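Local atomic coordinates of digeranylgeranylglycerophospholipid reductase (Sulfolobus acidocaldarius, PDB entry 4OPL), a protein that catalyses the FAD-dependent hydrogenation of the double bonds in the geranylgeranyl chains of archaeal membrane lipid precursors, giving saturated phytanyl lipids. Residues 294-299 and 346-351; 77-82 and 205-210; 8-13 and 149-154. The protein carries 1 engineered substitution. One frame throughout, in Å; residues are numbered along the deposited sequence.

Interaction 1: residues 294-299 and 346-351; sequences VNPVHG and ASLDIF. With FDA (dihydroflavine-adenine dinucleotide), chain B.
The amide of Asn295 receives the tip of Leu348 obliquely at its outer end: CD1 of Leu348 lies 3.3 Å from OD1 of Asn295 and almost as near its ND2. On the other flank, CG2 of Val297 meets the edge of the Phe351 ring near its plane, 4.3 Å from CD2 of Phe351. The imidazole of His298 has CG of Asn295 over one face, offset toward the rim. Between these flat groups Leu348 does most of the packing. Its side chain crosses those of Pro296 and Val297 at about a right angle, with CB of Leu348 3.9 Å from CD of Pro296 and 3.7 Å from CG2 of Val297. With CG1 of Val297 anti to the backbone N (chi1 172°), CG2 stands beside that N and is the branch laid against Leu348.

The Asn295 amide is fixed at both polar atoms. OD1 of Asn295 accepts from N of Val297 at 2.8 Å, in the carbonyl plane, which forms an Asx turn, while ND2 of Asn295 is hydrogen-bonded to OH of Tyr341. Asp349 leaves its helix away from the loop, and its carboxylate forms salt bridges with Arg274, Arg352 and Arg353. The loop's other side reaches the flavin, O of Gly299 lying 3.7 Å from N10 of FDA. With His298 and Tyr341, both lipid-binding residues, this is a buried loop-on-helix junction bordering the flavin and phospholipid site.

Interaction 2: residues 77-82 and 205-210; sequences IKLYSP and IFFDQE. Engineered in segment 205-210: Phe207 (natural residue Ile).
Tyr80 and Phe206 form the tight part of this contact: they lie side by side, pointing the same way from neighbouring strands, and their rings make an offset stack with centroids 4.6 Å apart and planes at 28°. CE1 of Phe206 sits over one face of the Tyr80 ring, toward its rim. Beneath them the backbones are joined in parallel register by three hydrogen bonds. N of Ile205 donates to O of Lys78 at 2.8 Å, N of Tyr80 returns the bond to O of Ile205, and N of Phe207 reaches O of Tyr80 at 3.0 Å. The other face of the sheet carries Leu79 and Ile205, also side by side, with CD2 of Leu79 3.6 Å from CB of Ile205.

Packing is looser at the partly exposed Ile77 and Phe207, where few atoms meet. CD2 of Leu79 approaches the ring edge of Phe207, an engineered residue, 3.9 Å from CE2 of Phe207, and Ile77 comes closest to Ile205 through its CG2, against CD1 of Ile205. Pro82 has no N-H for O of Phe207, and a CA-H...O contact from CA of Pro82 is found there instead. The side chain of Ile205 is about 6 Å from that of His298, which binds the phospholipid. The pair is the parallel junction in an otherwise antiparallel, curled sheet, to which the geranylgeranyl reductase catalytic region contributes strand 202-206.

Interaction 3: residues 8-13 and 149-154; sequences DVLIIG and VYSKVV. With FDA (dihydroflavine-adenine dinucleotide), chain B.
Leu10 and Val154 project to the same face of a parallel pair of strands, with CB of Leu10 4.3 Å from CG2 of Val154. Two residues on from Leu10, Ile12 extends the row: its side chain crosses that of Val154 obliquely, and CD1 of Ile12 stops 3.8 Å from CG1 of Val154. Ser151 comes to Leu10 from the preceding strand, placing OG 3.4 Å from CB of Leu10. Strand 132-140 covers this face through Val133 and Ala136. Val9 and Val153 share the opposite face, where helix 302-320 packs with Ile316 and Phe320. Because CG1 of Val9 is anti to its own backbone N (chi1 -178°), that methyl lies beside the neighbouring strand, 3.4 Å from O of Val153.

The pairing belongs to the Rossmann-type sheet that binds FAD. Strand 9-12 runs between 32-36 and 153-156, and it leads to Gly13, the first glycine of a sequence matching the GxGxxG pattern. There CA of Gly13 approaches O4B of FDA at 3.2 Å, so the glycine backbone itself borders the ribose, while CG2 of Ile12 lies 3.5 Å from N1A of the adenine.

The backbone bonds show where the pairing changes. N of Leu10 donates to O of Val153 at 2.9 Å. At the other end O of Asp8 accepts from N of Lys152, which stands 42° out of the carbonyl plane, and more weakly from N of Val153. This shared acceptor sits where both chains turn a corner, at 8 and at 152, each passing from one sheet to another; strand 149-151 makes an angle of 114° with strand 9-12. The Asp8 side chain leaves its backbone away from segment 149-154, and its OD2 is bonded to N of Lys31.

Overall arrangement
Interactions 1 and 3 are buried and both touch the same FDA molecule, at its flavin and adenosine ends; their centres are about 30 Å apart. Interaction 2 is only partly buried and does not touch the cofactor; its nearest atoms are about 6 Å from those of interaction 1, without touching. Interactions 2 and 3 are parallel strand pairs joined by backbone hydrogen bonds, in the curled mixed sheet and the Rossmann-type sheet, whereas 1 sets a loop on a helix through apolar side chains, without hydrogen bonds between its segments. Interaction 2 adds an aromatic stack to its aliphatic contacts, whereas the side chains meeting in 3 are mostly aliphatic. These two lie on opposite sides of the chain's centre.

Interaction 1: residues 294-299 and 346-351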
# COMPACT_ATOMS: atom_id res chain seq x y z
N VAL A 294 -2.35 1.08 -0.55
CA VAL A 294 -1.88 -0.28 -0.77
C VAL A 294 -2.76 -1.06 -1.75
O VAL A 294 -3.99 -1.02 -1.66
CB VAL A 294 -1.82 -1.05 0.57
CG1 VAL A 294 -1.36 -2.48 0.36
CG2 VAL A 294 -0.89 -0.34 1.54
N ASN A 295 -2.12 -1.75 -2.68
CA ASN A 295 -2.80 -2.65 -3.61
C ASN A 295 -3.64 -3.68 -2.86
O ASN A 295 -3.10 -4.50 -2.12
CB ASN A 295 -1.77 -3.35 -4.51
CG ASN A 295 -2.42 -4.18 -5.61
OD1 ASN A 295 -3.32 -4.99 -5.37
ND2 ASN A 295 -1.95 -3.99 -6.84
N PRO A 296 -4.96 -3.63 -3.06
CA PRO A 296 -5.91 -4.48 -2.33
C PRO A 296 -5.74 -5.98 -2.56
O PRO A 296 -6.24 -6.78 -1.77
CB PRO A 296 -7.28 -4.01 -2.85
CG PRO A 296 -7.03 -2.64 -3.39
CD PRO A 296 -5.65 -2.69 -3.96
N VAL A 297 -5.03 -6.37 -3.62
CA VAL A 297 -4.91 -7.78 -3.98
C VAL A 297 -3.68 -8.45 -3.37
O VAL A 297 -3.81 -9.43 -2.63
CB VAL A 297 -4.88 -7.97 -5.51
CG1 VAL A 297 -4.56 -9.42 -5.85
CG2 VAL A 297 -6.21 -7.56 -6.11
N HIS A 298 -2.49 -7.94 -3.67
CA HIS A 298 -1.26 -8.57 -3.18
C HIS A 298 -0.67 -7.84 -1.98
O HIS A 298 0.37 -8.24 -1.46
CB HIS A 298 -0.23 -8.68 -4.31
CG HIS A 298 0.11 -7.38 -4.96
ND1 HIS A 298 0.82 -6.39 -4.31
CD2 HIS A 298 -0.13 -6.91 -6.20
CE1 HIS A 298 0.99 -5.36 -5.13
NE2 HIS A 298 0.42 -5.65 -6.28
N GLY A 299 -1.33 -6.77 -1.55
CA GLY A 299 -0.93 -6.07 -0.34
C GLY A 299 0.36 -5.29 -0.45
O GLY A 299 0.96 -4.93 0.57
N ALA A 346 -9.40 0.80 -6.76
CA ALA A 346 -10.85 0.71 -6.67
C ALA A 346 -11.37 -0.54 -7.38
O ALA A 346 -12.28 -1.21 -6.90
CB ALA A 346 -11.50 1.95 -7.24
N SER A 347 -10.78 -0.84 -8.53
CA SER A 347 -11.14 -2.03 -9.29
C SER A 347 -10.73 -3.29 -8.53
O SER A 347 -11.50 -4.23 -8.40
CB SER A 347 -10.50 -1.99 -10.67
OG SER A 347 -10.90 -3.10 -11.46
N LEU A 348 -9.50 -3.28 -8.01
CA LEU A 348 -8.97 -4.41 -7.26
C LEU A 348 -9.66 -4.55 -5.90
O LEU A 348 -9.68 -5.64 -5.33
CB LEU A 348 -7.46 -4.26 -7.07
CG LEU A 348 -6.61 -4.30 -8.34
CD1 LEU A 348 -5.13 -4.24 -8.02
CD2 LEU A 348 -6.94 -5.54 -9.15
N ASP A 349 -10.20 -3.45 -5.40
CA ASP A 349 -10.98 -3.46 -4.17
C ASP A 349 -12.15 -4.42 -4.32
O ASP A 349 -12.46 -5.19 -3.41
CB ASP A 349 -11.47 -2.05 -3.83
CG ASP A 349 -11.96 -1.92 -2.40
OD1 ASP A 349 -12.28 -2.95 -1.77
OD2 ASP A 349 -12.02 -0.78 -1.89
N ILE A 350 -12.79 -4.37 -5.48
CA ILE A 350 -13.91 -5.26 -5.78
C ILE A 350 -13.42 -6.69 -6.02
O ILE A 350 -14.04 -7.65 -5.56
CB ILE A 350 -14.69 -4.74 -7.01
CG1 ILE A 350 -15.54 -3.54 -6.62
CG2 ILE A 350 -15.55 -5.84 -7.61
CD1 ILE A 350 -16.48 -3.06 -7.70
N PHE A 351 -12.30 -6.82 -6.72
CA PHE A 351 -11.75 -8.13 -7.04
C PHE A 351 -11.25 -8.85 -5.79
O PHE A 351 -11.30 -10.07 -5.70
CB PHE A 351 -10.61 -8.00 -8.06
CG PHE A 351 -10.22 -9.30 -8.70
CD1 PHE A 351 -11.17 -10.07 -9.36
CD2 PHE A 351 -8.91 -9.75 -8.66
CE1 PHE A 351 -10.82 -11.27 -9.95
CE2 PHE A 351 -8.56 -10.94 -9.25
CZ PHE A 351 -9.51 -11.70 -9.90
PA FDA B . 5.20 3.77 7.28
O1A FDA B . 4.44 3.12 8.38
O2A FDA B . 6.56 3.14 6.98
O5B FDA B . 5.29 5.32 7.61
C5B FDA B . 5.03 5.80 8.94
C4B FDA B . 6.23 6.56 9.46
O4B FDA B . 5.79 7.80 10.07
C3B FDA B . 7.05 5.84 10.52
O3B FDA B . 8.44 6.13 10.38
C2B FDA B . 6.48 6.39 11.83
O2B FDA B . 7.43 6.35 12.89
C1B FDA B . 6.19 7.84 11.43
N9A FDA B . 5.14 8.48 12.22
C8A FDA B . 3.95 7.93 12.61
N7A FDA B . 3.20 8.75 13.31
C5A FDA B . 3.95 9.91 13.39
C6A FDA B . 3.72 11.15 14.01
N6A FDA B . 2.60 11.45 14.69
N1A FDA B . 4.67 12.10 13.90
C2A FDA B . 5.79 11.81 13.22
N3A FDA B . 6.12 10.68 12.59
C4A FDA B . 5.15 9.76 12.72
N1 FDA B . 4.68 -3.31 0.69
C2 FDA B . 5.18 -3.66 -0.53
O2 FDA B . 5.04 -2.95 -1.52
N3 FDA B . 5.87 -4.84 -0.58
C4 FDA B . 5.86 -5.85 0.36
O4 FDA B . 6.49 -6.89 0.17
C4X FDA B . 5.08 -5.53 1.51
N5 FDA B . 4.90 -6.46 2.48
C5X FDA B . 4.40 -6.09 3.72
C6 FDA B . 4.46 -6.95 4.82
C7 FDA B . 3.97 -6.58 6.06
C7M FDA B . 4.08 -7.54 7.22
C8 FDA B . 3.38 -5.32 6.22
C8M FDA B . 2.84 -4.87 7.55
C9 FDA B . 3.32 -4.46 5.13
C9A FDA B . 3.82 -4.83 3.89
N10 FDA B . 3.78 -3.97 2.78
C10 FDA B . 4.51 -4.27 1.65
C1' FDA B . 3.17 -2.62 2.89
C2' FDA B . 4.24 -1.58 3.22
O2' FDA B . 5.00 -2.00 4.35
C3' FDA B . 3.56 -0.24 3.52
O3' FDA B . 2.37 -0.14 2.76
C4' FDA B . 4.45 0.97 3.21
O4' FDA B . 5.58 0.96 4.08
C5' FDA B . 3.71 2.29 3.31
O5' FDA B . 4.66 3.36 3.47
P FDA B . 4.44 4.48 4.57
O1P FDA B . 5.63 5.37 4.58
O2P FDA B . 3.12 5.22 4.40
O3P FDA B . 4.37 3.66 5.93

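Interaction 2: residues 77-82 and 205-210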
# COMPACT_ATOMS: atom_id res chain seq x y z
N ILE A 77 7.96 -14.24 -9.64
CA ILE A 77 7.18 -14.71 -8.50
C ILE A 77 6.54 -16.07 -8.79
O ILE A 77 5.96 -16.27 -9.86
CB ILE A 77 6.06 -13.71 -8.13
CG1 ILE A 77 6.66 -12.37 -7.68
CG2 ILE A 77 5.16 -14.28 -7.04
CD1 ILE A 77 5.62 -11.34 -7.29
N LYS A 78 6.67 -17.00 -7.86
CA LYS A 78 6.02 -18.29 -7.99
C LYS A 78 4.76 -18.36 -7.12
O LYS A 78 4.82 -18.18 -5.90
CB LYS A 78 6.98 -19.43 -7.62
CG LYS A 78 8.11 -19.62 -8.62
CD LYS A 78 8.95 -20.84 -8.28
CE LYS A 78 10.00 -21.11 -9.34
NZ LYS A 78 10.82 -22.31 -9.03
N LEU A 79 3.62 -18.60 -7.75
CA LEU A 79 2.34 -18.68 -7.05
C LEU A 79 1.92 -20.14 -6.85
O LEU A 79 1.79 -20.90 -7.81
CB LEU A 79 1.26 -17.93 -7.83
CG LEU A 79 1.53 -16.46 -8.13
CD1 LEU A 79 0.40 -15.87 -8.97
CD2 LEU A 79 1.70 -15.67 -6.85
N TYR A 80 1.70 -20.51 -5.59
CA TYR A 80 1.35 -21.89 -5.26
C TYR A 80 -0.13 -22.06 -4.93
O TYR A 80 -0.74 -21.20 -4.29
CB TYR A 80 2.20 -22.38 -4.08
CG TYR A 80 3.67 -22.55 -4.39
CD1 TYR A 80 4.21 -23.81 -4.62
CD2 TYR A 80 4.51 -21.45 -4.47
CE1 TYR A 80 5.55 -23.97 -4.91
CE2 TYR A 80 5.86 -21.60 -4.76
CZ TYR A 80 6.37 -22.86 -4.98
OH TYR A 80 7.71 -23.01 -5.27
N SER A 81 -0.70 -23.18 -5.37
CA SER A 81 -2.09 -23.51 -5.09
C SER A 81 -2.21 -24.11 -3.69
O SER A 81 -1.22 -24.58 -3.13
CB SER A 81 -2.63 -24.48 -6.15
OG SER A 81 -1.89 -25.69 -6.16
N PRO A 82 -3.43 -24.09 -3.11
CA PRO A 82 -3.70 -24.68 -1.80
C PRO A 82 -3.21 -26.12 -1.64
O PRO A 82 -2.69 -26.47 -0.58
CB PRO A 82 -5.23 -24.62 -1.71
CG PRO A 82 -5.58 -23.40 -2.47
CD PRO A 82 -4.58 -23.30 -3.60
N ILE A 205 4.74 -17.24 -3.29
CA ILE A 205 3.48 -16.82 -2.68
C ILE A 205 2.51 -17.99 -2.60
O ILE A 205 2.18 -18.59 -3.62
CB ILE A 205 2.84 -15.65 -3.46
CG1 ILE A 205 3.70 -14.39 -3.33
CG2 ILE A 205 1.43 -15.38 -2.96
CD1 ILE A 205 3.15 -13.21 -4.09
N PHE A 206 2.05 -18.30 -1.40
CA PHE A 206 1.23 -19.48 -1.18
C PHE A 206 -0.23 -19.14 -0.88
O PHE A 206 -0.52 -18.43 0.09
CB PHE A 206 1.81 -20.32 -0.03
CG PHE A 206 3.26 -20.68 -0.22
CD1 PHE A 206 3.62 -21.83 -0.90
CD2 PHE A 206 4.26 -19.87 0.28
CE1 PHE A 206 4.94 -22.17 -1.08
CE2 PHE A 206 5.59 -20.20 0.11
CZ PHE A 206 5.94 -21.35 -0.57
N PHE A 207 -1.12 -19.64 -1.72
CA PHE A 207 -2.56 -19.42 -1.56
C PHE A 207 -3.17 -20.53 -0.71
O PHE A 207 -3.03 -21.71 -1.03
CB PHE A 207 -3.26 -19.37 -2.93
CG PHE A 207 -2.97 -18.13 -3.73
CD1 PHE A 207 -4.01 -17.33 -4.19
CD2 PHE A 207 -1.67 -17.76 -4.03
CE1 PHE A 207 -3.75 -16.19 -4.93
CE2 PHE A 207 -1.41 -16.63 -4.77
CZ PHE A 207 -2.45 -15.84 -5.22
N ASP A 208 -3.87 -20.14 0.35
CA ASP A 208 -4.55 -21.10 1.22
C ASP A 208 -5.49 -20.39 2.17
O ASP A 208 -5.06 -19.59 3.00
CB ASP A 208 -3.54 -21.94 2.00
CG ASP A 208 -4.08 -23.30 2.39
OD1 ASP A 208 -5.30 -23.42 2.61
OD2 ASP A 208 -3.28 -24.26 2.46
N GLN A 209 -6.78 -20.68 2.06
CA GLN A 209 -7.79 -20.00 2.87
C GLN A 209 -7.94 -20.63 4.25
O GLN A 209 -8.76 -20.19 5.06
CB GLN A 209 -9.14 -20.01 2.15
CG GLN A 209 -9.15 -19.27 0.82
CD GLN A 209 -9.24 -17.76 0.99
OE1 GLN A 209 -8.52 -17.16 1.78
NE2 GLN A 209 -10.14 -17.14 0.23
N GLU A 210 -7.15 -21.66 4.53
CA GLU A 210 -7.16 -22.31 5.84
C GLU A 210 -5.97 -21.87 6.68
O GLU A 210 -6.11 -21.62 7.88
CB GLU A 210 -7.15 -23.83 5.68
CG GLU A 210 -8.37 -24.40 4.98
CD GLU A 210 -8.28 -25.90 4.79
OE1 GLU A 210 -7.31 -26.51 5.28
OE2 GLU A 210 -9.19 -26.47 4.15

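Interaction 3: residues 8-13 and 149-154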
# COMPACT_ATOMS: atom_id res chain seq x y z
N ASP A 8 6.92 26.21 4.46
CA ASP A 8 5.97 26.14 3.35
C ASP A 8 5.15 24.86 3.44
O ASP A 8 3.92 24.89 3.35
CB ASP A 8 6.71 26.20 2.01
CG ASP A 8 7.27 27.58 1.72
OD1 ASP A 8 6.55 28.58 1.93
OD2 ASP A 8 8.44 27.67 1.28
N VAL A 9 5.83 23.73 3.61
CA VAL A 9 5.18 22.43 3.68
C VAL A 9 5.67 21.62 4.88
O VAL A 9 6.87 21.59 5.17
CB VAL A 9 5.43 21.60 2.39
CG1 VAL A 9 4.72 20.26 2.46
CG2 VAL A 9 4.99 22.38 1.16
N LEU A 10 4.74 20.98 5.58
CA LEU A 10 5.09 20.10 6.69
C LEU A 10 4.75 18.65 6.36
O LEU A 10 3.58 18.31 6.14
CB LEU A 10 4.37 20.53 7.97
CG LEU A 10 4.57 19.63 9.19
CD1 LEU A 10 6.04 19.56 9.59
CD2 LEU A 10 3.72 20.09 10.36
N ILE A 11 5.77 17.80 6.32
CA ILE A 11 5.56 16.38 6.05
C ILE A 11 5.68 15.59 7.35
O ILE A 11 6.71 15.62 8.02
CB ILE A 11 6.58 15.84 5.03
CG1 ILE A 11 6.58 16.70 3.76
CG2 ILE A 11 6.27 14.39 4.69
CD1 ILE A 11 7.55 16.23 2.70
N ILE A 12 4.62 14.87 7.69
CA ILE A 12 4.58 14.09 8.92
C ILE A 12 4.69 12.60 8.63
O ILE A 12 3.72 11.96 8.24
CB ILE A 12 3.30 14.35 9.72
CG1 ILE A 12 3.11 15.85 9.94
CG2 ILE A 12 3.33 13.61 11.04
CD1 ILE A 12 1.86 16.21 10.69
N GLY A 13 5.89 12.05 8.84
CA GLY A 13 6.15 10.65 8.56
C GLY A 13 7.27 10.51 7.55
O GLY A 13 7.20 11.08 6.46
N VAL A 149 4.78 24.55 14.63
CA VAL A 149 5.20 24.78 13.25
C VAL A 149 4.01 25.06 12.33
O VAL A 149 3.17 24.19 12.12
CB VAL A 149 5.99 23.59 12.69
CG1 VAL A 149 6.38 23.84 11.24
CG2 VAL A 149 7.23 23.33 13.54
N TYR A 150 3.96 26.27 11.80
CA TYR A 150 2.91 26.65 10.86
C TYR A 150 3.31 26.29 9.44
O TYR A 150 4.46 26.51 9.04
CB TYR A 150 2.59 28.14 10.97
CG TYR A 150 2.04 28.56 12.32
CD1 TYR A 150 0.70 28.39 12.62
CD2 TYR A 150 2.87 29.12 13.28
CE1 TYR A 150 0.19 28.77 13.85
CE2 TYR A 150 2.37 29.50 14.51
CZ TYR A 150 1.03 29.33 14.79
OH TYR A 150 0.53 29.71 16.02
N SER A 151 2.37 25.75 8.67
CA SER A 151 2.64 25.36 7.29
C SER A 151 1.42 25.58 6.42
O SER A 151 0.28 25.54 6.89
CB SER A 151 3.08 23.89 7.23
OG SER A 151 2.04 23.03 7.66
N LYS A 152 1.65 25.82 5.13
CA LYS A 152 0.56 26.03 4.19
C LYS A 152 -0.11 24.71 3.84
O LYS A 152 -1.33 24.64 3.70
CB LYS A 152 1.07 26.72 2.92
CG LYS A 152 1.93 27.95 3.18
CD LYS A 152 1.20 28.99 4.01
CE LYS A 152 0.02 29.59 3.26
NZ LYS A 152 -0.66 30.65 4.05
N VAL A 153 0.70 23.66 3.70
CA VAL A 153 0.19 22.32 3.41
C VAL A 153 0.83 21.27 4.32
O VAL A 153 2.06 21.18 4.41
CB VAL A 153 0.43 21.92 1.94
CG1 VAL A 153 0.08 20.46 1.71
CG2 VAL A 153 -0.36 22.82 1.01
N VAL A 154 0.00 20.46 4.97
CA VAL A 154 0.50 19.37 5.80
C VAL A 154 0.37 18.04 5.06
O VAL A 154 -0.73 17.60 4.74
CB VAL A 154 -0.26 19.28 7.15
CG1 VAL A 154 0.06 17.97 7.85
CG2 VAL A 154 0.09 20.46 8.02
PA FDA B . 5.20 3.77 7.28
O1A FDA B . 4.44 3.12 8.38
O2A FDA B . 6.56 3.14 6.98
O5B FDA B . 5.29 5.32 7.61
C5B FDA B . 5.03 5.80 8.94
C4B FDA B . 6.23 6.56 9.46
O4B FDA B . 5.79 7.80 10.07
C3B FDA B . 7.05 5.84 10.52
O3B FDA B . 8.44 6.13 10.38
C2B FDA B . 6.48 6.39 11.83
O2B FDA B . 7.43 6.35 12.89
C1B FDA B . 6.19 7.84 11.43
N9A FDA B . 5.14 8.48 12.22
C8A FDA B . 3.95 7.93 12.61
N7A FDA B . 3.20 8.75 13.31
C5A FDA B . 3.95 9.91 13.39
C6A FDA B . 3.72 11.15 14.01
N6A FDA B . 2.60 11.45 14.69
N1A FDA B . 4.67 12.10 13.90
C2A FDA B . 5.79 11.81 13.22
N3A FDA B . 6.12 10.68 12.59
C4A FDA B . 5.15 9.76 12.72
N1 FDA B . 4.68 -3.31 0.69
C2 FDA B . 5.18 -3.66 -0.53
O2 FDA B . 5.04 -2.95 -1.52
N3 FDA B . 5.87 -4.84 -0.58
C4 FDA B . 5.86 -5.85 0.36
O4 FDA B . 6.49 -6.89 0.17
C4X FDA B . 5.08 -5.53 1.51
N5 FDA B . 4.90 -6.46 2.48
C5X FDA B . 4.40 -6.09 3.72
C6 FDA B . 4.46 -6.95 4.82
C7 FDA B . 3.97 -6.58 6.06
C7M FDA B . 4.08 -7.54 7.22
C8 FDA B . 3.38 -5.32 6.22
C8M FDA B . 2.84 -4.87 7.55
C9 FDA B . 3.32 -4.46 5.13
C9A FDA B . 3.82 -4.83 3.89
N10 FDA B . 3.78 -3.97 2.78
C10 FDA B . 4.51 -4.27 1.65
C1' FDA B . 3.17 -2.62 2.89
C2' FDA B . 4.24 -1.58 3.22
O2' FDA B . 5.00 -2.00 4.35
C3' FDA B . 3.56 -0.24 3.52
O3' FDA B . 2.37 -0.14 2.76
C4' FDA B . 4.45 0.97 3.21
O4' FDA B . 5.58 0.96 4.08
C5' FDA B . 3.71 2.29 3.31
O5' FDA B . 4.66 3.36 3.47
P FDA B . 4.44 4.48 4.57
O1P FDA B . 5.63 5.37 4.58
O2P FDA B . 3.12 5.22 4.40
O3P FDA B . 4.37 3.66 5.93